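Local coordinates for chorismate synthase (Campylobacter jejuni, PDB 1SQ1), which probably catalyses the FMNH2-dependent conversion of 5-enolpyruvylshikimate-3-phosphate to chorismate, releasing phosphate, at the last step of the common aromatic pathway, at residues A[209-214]-A[338-343]; A[147-152]-A[334-339]. All coordinates share one frame; numbering follows the deposited sequence.

Contact 1: residues A[209-214]-A[338-343]; sequences TKVSGM and LVLADC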
ATOM      1  N   THR A 209      17.966  16.510  15.402  1.00 57.06           N
ATOM      2  CA  THR A 209      17.435  16.970  14.126  1.00 56.65           C
ATOM      3  C   THR A 209      16.393  18.042  14.362  1.00 57.24           C
ATOM      4  O   THR A 209      15.369  17.807  15.002  1.00 56.45           O
ATOM      5  CB  THR A 209      16.762  15.857  13.335  1.00 56.53           C
ATOM      6  OG1 THR A 209      17.677  14.768  13.138  1.00 57.13           O
ATOM      7  CG2 THR A 209      16.323  16.398  11.995  1.00 56.31           C
ATOM      8  N   LYS A 210      16.668  19.225  13.836  1.00 58.33           N
ATOM      9  CA  LYS A 210      15.772  20.353  13.980  1.00 58.59           C
ATOM     10  C   LYS A 210      15.191  20.716  12.627  1.00 58.46           C
ATOM     11  O   LYS A 210      15.908  20.749  11.625  1.00 58.73           O
ATOM     12  CB  LYS A 210      16.534  21.542  14.567  1.00 60.48           C
ATOM     13  CG  LYS A 210      15.799  22.865  14.499  1.00 62.69           C
ATOM     14  CD  LYS A 210      16.278  23.786  15.600  1.00 65.25           C
ATOM     15  CE  LYS A 210      16.375  25.224  15.135  1.00 67.02           C
ATOM     16  NZ  LYS A 210      17.519  25.395  14.190  1.00 68.52           N
ATOM     17  N   VAL A 211      13.885  20.965  12.591  1.00 57.32           N
ATOM     18  CA  VAL A 211      13.231  21.343  11.348  1.00 57.77           C
ATOM     19  C   VAL A 211      12.521  22.674  11.560  1.00 58.96           C
ATOM     20  O   VAL A 211      11.672  22.797  12.448  1.00 59.84           O
ATOM     21  CB  VAL A 211      12.212  20.279  10.903  1.00 56.48           C
ATOM     22  CG1 VAL A 211      11.712  20.597   9.510  1.00 54.86           C
ATOM     23  CG2 VAL A 211      12.846  18.902  10.938  1.00 55.06           C
ATOM     24  N   SER A 212      12.886  23.668  10.754  1.00 60.09           N
ATOM     25  CA  SER A 212      12.307  25.010  10.844  1.00 61.31           C
ATOM     26  C   SER A 212      11.435  25.311   9.633  1.00 61.93           C
ATOM     27  O   SER A 212      11.490  24.603   8.623  1.00 61.49           O
ATOM     28  CB  SER A 212      13.414  26.052  10.909  1.00 60.02           C
ATOM     29  OG  SER A 212      14.211  25.964   9.738  1.00 59.07           O
ATOM     30  N   GLY A 213      10.649  26.381   9.736  1.00 63.01           N
ATOM     31  CA  GLY A 213       9.768  26.763   8.650  1.00 62.94           C
ATOM     32  C   GLY A 213       8.714  25.699   8.463  1.00 64.30           C
ATOM     33  O   GLY A 213       8.319  25.378   7.344  1.00 66.02           O
HETATM   34  N   MSE A 214       8.258  25.135   9.573  1.00 63.78           N
HETATM   35  CA  MSE A 214       7.258  24.085   9.516  1.00 64.57           C
HETATM   36  C   MSE A 214       5.860  24.587   9.182  1.00 63.77           C
HETATM   37  O   MSE A 214       5.396  25.572   9.758  1.00 65.29           O
HETATM   38  CB  MSE A 214       7.229  23.326  10.845  1.00 68.13           C
HETATM   39  CG  MSE A 214       8.273  22.225  10.953  1.00 71.72           C
HETATM   40 SE   MSE A 214       7.955  20.847   9.636  1.00 78.88          SE
HETATM   41  CE  MSE A 214       6.213  20.281  10.264  1.00 73.58           C
ATOM     42  N   LEU A 338      12.633  12.948   3.554  1.00 51.40           N
ATOM     43  CA  LEU A 338      11.694  12.111   2.806  1.00 49.22           C
ATOM     44  C   LEU A 338      10.299  12.120   3.421  1.00 49.21           C
ATOM     45  O   LEU A 338       9.303  12.339   2.731  1.00 48.61           O
ATOM     46  CB  LEU A 338      12.207  10.676   2.725  1.00 47.29           C
ATOM     47  CG  LEU A 338      13.431  10.434   1.828  1.00 46.93           C
ATOM     48  CD1 LEU A 338      14.141   9.202   2.319  1.00 45.09           C
ATOM     49  CD2 LEU A 338      13.038  10.266   0.365  1.00 45.79           C
ATOM     50  N   VAL A 339      10.224  11.888   4.724  1.00 49.11           N
ATOM     51  CA  VAL A 339       8.931  11.888   5.388  1.00 48.29           C
ATOM     52  C   VAL A 339       8.193  13.213   5.163  1.00 49.09           C
ATOM     53  O   VAL A 339       7.106  13.224   4.583  1.00 48.79           O
ATOM     54  CB  VAL A 339       9.081  11.649   6.898  1.00 47.31           C
ATOM     55  CG1 VAL A 339       7.715  11.611   7.555  1.00 45.47           C
ATOM     56  CG2 VAL A 339       9.821  10.347   7.138  1.00 47.76           C
ATOM     57  N   LEU A 340       8.774  14.330   5.614  1.00 49.33           N
ATOM     58  CA  LEU A 340       8.121  15.637   5.451  1.00 48.23           C
ATOM     59  C   LEU A 340       7.682  15.928   4.015  1.00 49.25           C
ATOM     60  O   LEU A 340       6.567  16.407   3.794  1.00 50.91           O
ATOM     61  CB  LEU A 340       9.022  16.771   5.943  1.00 42.65           C
ATOM     62  CG  LEU A 340       9.074  16.927   7.466  1.00 40.30           C
ATOM     63  CD1 LEU A 340      10.016  18.045   7.824  1.00 32.81           C
ATOM     64  CD2 LEU A 340       7.681  17.177   8.024  1.00 33.32           C
ATOM     65  N   ALA A 341       8.543  15.635   3.045  1.00 48.64           N
ATOM     66  CA  ALA A 341       8.207  15.872   1.654  1.00 48.33           C
ATOM     67  C   ALA A 341       7.110  14.914   1.254  1.00 51.41           C
ATOM     68  O   ALA A 341       6.447  15.104   0.236  1.00 52.53           O
ATOM     69  CB  ALA A 341       9.413  15.664   0.791  1.00 48.70           C
ATOM     70  N   ASP A 342       6.928  13.862   2.049  1.00 54.37           N
ATOM     71  CA  ASP A 342       5.882  12.885   1.766  1.00 54.19           C
ATOM     72  C   ASP A 342       4.545  13.392   2.335  1.00 53.08           C
ATOM     73  O   ASP A 342       3.542  13.380   1.635  1.00 50.37           O
ATOM     74  CB  ASP A 342       6.267  11.508   2.345  1.00 56.14           C
ATOM     75  CG  ASP A 342       5.258  10.401   2.007  1.00 58.54           C
ATOM     76  OD1 ASP A 342       5.408   9.293   2.569  1.00 60.08           O
ATOM     77  OD2 ASP A 342       4.325  10.621   1.198  1.00 56.76           O
ATOM     78  N   CYS A 343       4.530  13.868   3.579  1.00 54.42           N
ATOM     79  CA  CYS A 343       3.284  14.372   4.164  1.00 58.11           C
ATOM     80  C   CYS A 343       2.810  15.603   3.413  1.00 59.63           C
ATOM     81  O   CYS A 343       1.609  15.885   3.343  1.00 60.95           O
ATOM     82  CB  CYS A 343       3.468  14.780   5.622  1.00 59.27           C
ATOM     83  SG  CYS A 343       4.186  13.536   6.694  1.00 61.21           S
TER

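Contact 2: residues A[147-152]-A[334-339]; sequences ICVQSG and AMVRLV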
ATOM      1  N   ILE A 147      11.089  24.910   4.062  1.00 70.45           N
ATOM      2  CA  ILE A 147      11.124  23.983   5.176  1.00 68.52           C
ATOM      3  C   ILE A 147      12.580  23.532   5.216  1.00 68.47           C
ATOM      4  O   ILE A 147      13.119  23.012   4.234  1.00 67.68           O
ATOM      5  CB  ILE A 147      10.170  22.790   4.941  1.00 67.07           C
ATOM      6  CG1 ILE A 147       8.726  23.297   4.906  1.00 65.50           C
ATOM      7  CG2 ILE A 147      10.322  21.771   6.058  1.00 66.73           C
ATOM      8  CD1 ILE A 147       7.678  22.225   4.659  1.00 65.22           C
ATOM      9  N   CYS A 148      13.225  23.761   6.348  1.00 68.36           N
ATOM     10  CA  CYS A 148      14.619  23.403   6.479  1.00 68.35           C
ATOM     11  C   CYS A 148      14.824  22.335   7.530  1.00 68.36           C
ATOM     12  O   CYS A 148      14.304  22.436   8.641  1.00 68.98           O
ATOM     13  CB  CYS A 148      15.436  24.641   6.829  1.00 67.62           C
ATOM     14  SG  CYS A 148      17.199  24.398   6.665  1.00 67.65           S
ATOM     15  N   VAL A 149      15.582  21.310   7.163  1.00 68.37           N
ATOM     16  CA  VAL A 149      15.879  20.208   8.067  1.00 69.54           C
ATOM     17  C   VAL A 149      17.392  20.113   8.247  1.00 70.05           C
ATOM     18  O   VAL A 149      18.134  19.986   7.272  1.00 71.73           O
ATOM     19  CB  VAL A 149      15.338  18.865   7.509  1.00 68.65           C
ATOM     20  CG1 VAL A 149      15.719  17.723   8.434  1.00 68.15           C
ATOM     21  CG2 VAL A 149      13.824  18.931   7.374  1.00 66.99           C
ATOM     22  N   GLN A 150      17.842  20.188   9.494  1.00 69.66           N
ATOM     23  CA  GLN A 150      19.264  20.113   9.808  1.00 68.88           C
ATOM     24  C   GLN A 150      19.472  19.292  11.070  1.00 67.88           C
ATOM     25  O   GLN A 150      18.623  19.298  11.961  1.00 67.77           O
ATOM     26  CB  GLN A 150      19.828  21.521   9.995  1.00 71.28           C
ATOM     27  CG  GLN A 150      18.761  22.569  10.302  1.00 70.86           C
ATOM     28  CD  GLN A 150      19.310  23.985  10.313  1.00 70.47           C
ATOM     29  OE1 GLN A 150      20.246  24.307   9.573  1.00 69.44           O
ATOM     30  NE2 GLN A 150      18.715  24.843  11.140  1.00 69.08           N
ATOM     31  N   SER A 151      20.606  18.592  11.139  1.00 67.97           N
ATOM     32  CA  SER A 151      20.949  17.733  12.279  1.00 65.45           C
ATOM     33  C   SER A 151      22.436  17.797  12.616  1.00 63.72           C
ATOM     34  O   SER A 151      23.256  18.222  11.797  1.00 62.01           O
ATOM     35  CB  SER A 151      20.603  16.276  11.963  1.00 65.60           C
ATOM     36  OG  SER A 151      19.259  16.141  11.525  1.00 69.38           O
ATOM     37  N   GLY A 152      22.771  17.349  13.823  1.00 62.03           N
ATOM     38  CA  GLY A 152      24.153  17.341  14.265  1.00 61.46           C
ATOM     39  C   GLY A 152      24.344  16.523  15.527  1.00 61.79           C
ATOM     40  O   GLY A 152      23.372  16.232  16.221  1.00 63.56           O
ATOM     41  N   ALA A 334      18.286  13.052   5.955  1.00 58.09           N
ATOM     42  CA  ALA A 334      17.673  12.559   4.727  1.00 56.96           C
ATOM     43  C   ALA A 334      16.316  11.923   5.004  1.00 56.24           C
ATOM     44  O   ALA A 334      15.333  12.244   4.346  1.00 56.00           O
ATOM     45  CB  ALA A 334      18.597  11.555   4.051  1.00 57.00           C
HETATM   46  N   MSE A 335      16.268  11.026   5.985  1.00 56.41           N
HETATM   47  CA  MSE A 335      15.027  10.356   6.347  1.00 57.52           C
HETATM   48  C   MSE A 335      13.930  11.323   6.779  1.00 57.62           C
HETATM   49  O   MSE A 335      12.776  11.182   6.361  1.00 58.23           O
HETATM   50  CB  MSE A 335      15.259   9.328   7.465  1.00 59.46           C
HETATM   51  CG  MSE A 335      16.121   8.141   7.085  1.00 62.04           C
HETATM   52 SE   MSE A 335      15.621   7.289   5.414  1.00 74.18          SE
HETATM   53  CE  MSE A 335      13.873   6.579   5.879  1.00 65.35           C
ATOM     54  N   VAL A 336      14.268  12.294   7.621  1.00 56.67           N
ATOM     55  CA  VAL A 336      13.255  13.244   8.065  1.00 56.27           C
ATOM     56  C   VAL A 336      12.818  14.082   6.874  1.00 56.39           C
ATOM     57  O   VAL A 336      11.699  14.586   6.822  1.00 57.42           O
ATOM     58  CB  VAL A 336      13.779  14.164   9.178  1.00 55.82           C
ATOM     59  CG1 VAL A 336      12.719  15.180   9.541  1.00 54.64           C
ATOM     60  CG2 VAL A 336      14.144  13.332  10.402  1.00 54.47           C
ATOM     61  N   ARG A 337      13.702  14.194   5.895  1.00 56.20           N
ATOM     62  CA  ARG A 337      13.410  14.950   4.695  1.00 55.11           C
ATOM     63  C   ARG A 337      12.331  14.194   3.934  1.00 54.52           C
ATOM     64  O   ARG A 337      11.247  14.733   3.704  1.00 55.39           O
ATOM     65  CB  ARG A 337      14.652  15.055   3.823  1.00 57.10           C
ATOM     66  CG  ARG A 337      14.905  16.429   3.270  1.00 58.10           C
ATOM     67  CD  ARG A 337      15.880  17.217   4.138  1.00 58.52           C
ATOM     68  NE  ARG A 337      17.278  16.890   3.863  1.00 58.44           N
ATOM     69  CZ  ARG A 337      18.280  17.740   4.094  1.00 60.08           C
ATOM     70  NH1 ARG A 337      18.019  18.951   4.592  1.00 61.47           N
ATOM     71  NH2 ARG A 337      19.537  17.390   3.848  1.00 57.03           N
ATOM     72  N   LEU A 338      12.633  12.948   3.554  1.00 51.40           N
ATOM     73  CA  LEU A 338      11.694  12.111   2.806  1.00 49.22           C
ATOM     74  C   LEU A 338      10.299  12.120   3.421  1.00 49.21           C
ATOM     75  O   LEU A 338       9.303  12.339   2.731  1.00 48.61           O
ATOM     76  CB  LEU A 338      12.207  10.676   2.725  1.00 47.29           C
ATOM     77  CG  LEU A 338      13.431  10.434   1.828  1.00 46.93           C
ATOM     78  CD1 LEU A 338      14.141   9.202   2.319  1.00 45.09           C
ATOM     79  CD2 LEU A 338      13.038  10.266   0.365  1.00 45.79           C
ATOM     80  N   VAL A 339      10.224  11.888   4.724  1.00 49.11           N
ATOM     81  CA  VAL A 339       8.931  11.888   5.388  1.00 48.29           C
ATOM     82  C   VAL A 339       8.193  13.213   5.163  1.00 49.09           C
ATOM     83  O   VAL A 339       7.106  13.224   4.583  1.00 48.79           O
ATOM     84  CB  VAL A 339       9.081  11.649   6.898  1.00 47.31           C
ATOM     85  CG1 VAL A 339       7.715  11.611   7.555  1.00 45.47           C
ATOM     86  CG2 VAL A 339       9.821  10.347   7.138  1.00 47.76           C
TER

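Contact 1: residues A[209-214]-A[338-343]
Leu340 sends its two methyl groups from helix 325-346 against Val211 and Met214, which sit at and just beyond the end of strand 205-212. The Leu340 and Val211 side chains reach toward each other tip to tip, and their meeting point is Leu340 CD1 against Val211 CG1 at 3.5 Å. Val211 brings this branch forward by holding CG1 anti to its backbone N (chi1 -171°). Met214, modelled as selenomethionine, comes from another direction and crosses the leucine at a slant. Its chain bends at both chi2 (-64°) and chi3 (-62°), folding back so that the selenium, rather than the first part of the chain, makes the approach. The selenium lies against the forked end of Leu340, with Met214 SE 3.9 Å from Leu340 CD1 and 4.0 Å from Leu340 CD2. The terminal methyl adds a further touch, Met214 CE to Leu340 CD2 at 4.1 Å. The two methyls of the leucine thus divide the work: CD1 serves both partners, whereas CD2 meets Met214. The nearest CA atoms, those of Met214 and Leu340, are 9.4 Å apart, so the contact is made by the ends of side chains, not by the backbones. Ile147, just before strand 148-156, and Leu286, on strand 286-292, also touch Leu340 and enlarge the apolar cluster. On the helix, Asp342 turns to a different task, forming a salt bridge with Lys229 and accepting backbone hydrogen bonds from Thr6, Arg7 and Leu8. The helix-to-sheet contact itself contains no hydrogen bond or charge pair. Its three touching residues are buried and apolar, which implies attachment through dispersion forces and exclusion of water, with little directional constraint.

Contact 2: residues A[147-152]-A[334-339]
Val149, on strand 148-156, packs against Val336 and Arg337, successive residues of helix 325-346. The dense part centres on its isopropyl group, which points to the helix and touches both partners. Val149 CB lies 3.8 Å from Arg337 CD, and Val149 CG2 reaches the same methylene at 4.2 Å; these two side chains run past each other in opposite directions. Val336 meets the other branch obliquely, with Val149 CG1 4.1 Å from Val336 CG1. CG1 is placed there by standing anti to the backbone N of Val149 (chi1 177°). The nearest CA atoms are those of Val149 and Arg337, 6.7 Å apart. This is a helix laid on one face of an antiparallel sheet, part of the beta-alpha-beta sandwich characteristic of chorismate synthases: on another side of the same helix, Met335 and Val339 touch Phe4, on strand 3-4 of the other sheet. Arg337 is bent at chi2 (95°) and chi3 (82°), which carries its guanidinium group back toward the strand. Arg337 NH1 stands 2.9 Å from Val149 O, but the angle is too poor for a hydrogen bond and the carbonyl approaches the guanidinium plane at a tilt. The firm polar partner is Glu42, whose salt bridge with NH2 probably offsets the charge of this buried arginine. The Arg337 side chain is about 10 Å from that of Arg46, a predicted NADP(+)-binding residue. The looser side begins one residue either way along the strand. Cys148 and Gln150 direct their side chains away from the helix, Cys148 being exposed and Gln150 partly so. Farther along, Ser151 makes no direct packing contact with 334-339, although its hydroxyl is hydrogen-bonded to those of Thr209 and Ser333.

After the N-terminal sheet the chain runs through 147-152, then 209-214, and helix 325-346 finally supplies the second partner of each. Contact 2 closes a loop of 181 residues and contact 1 one of 123. Because the first partners come in the order contact 2, contact 1 and their touching helical residues follow in that same order, the two closures cross; their helical segments share Leu338 and Val339. Strands 148-156 and 205-212 are antiparallel neighbours, joined where Lys210 N lies 2.7 Å from Gln150 O. With centres about 6 Å apart, the contacts seat consecutive turns of one helix on adjacent strands of one sheet.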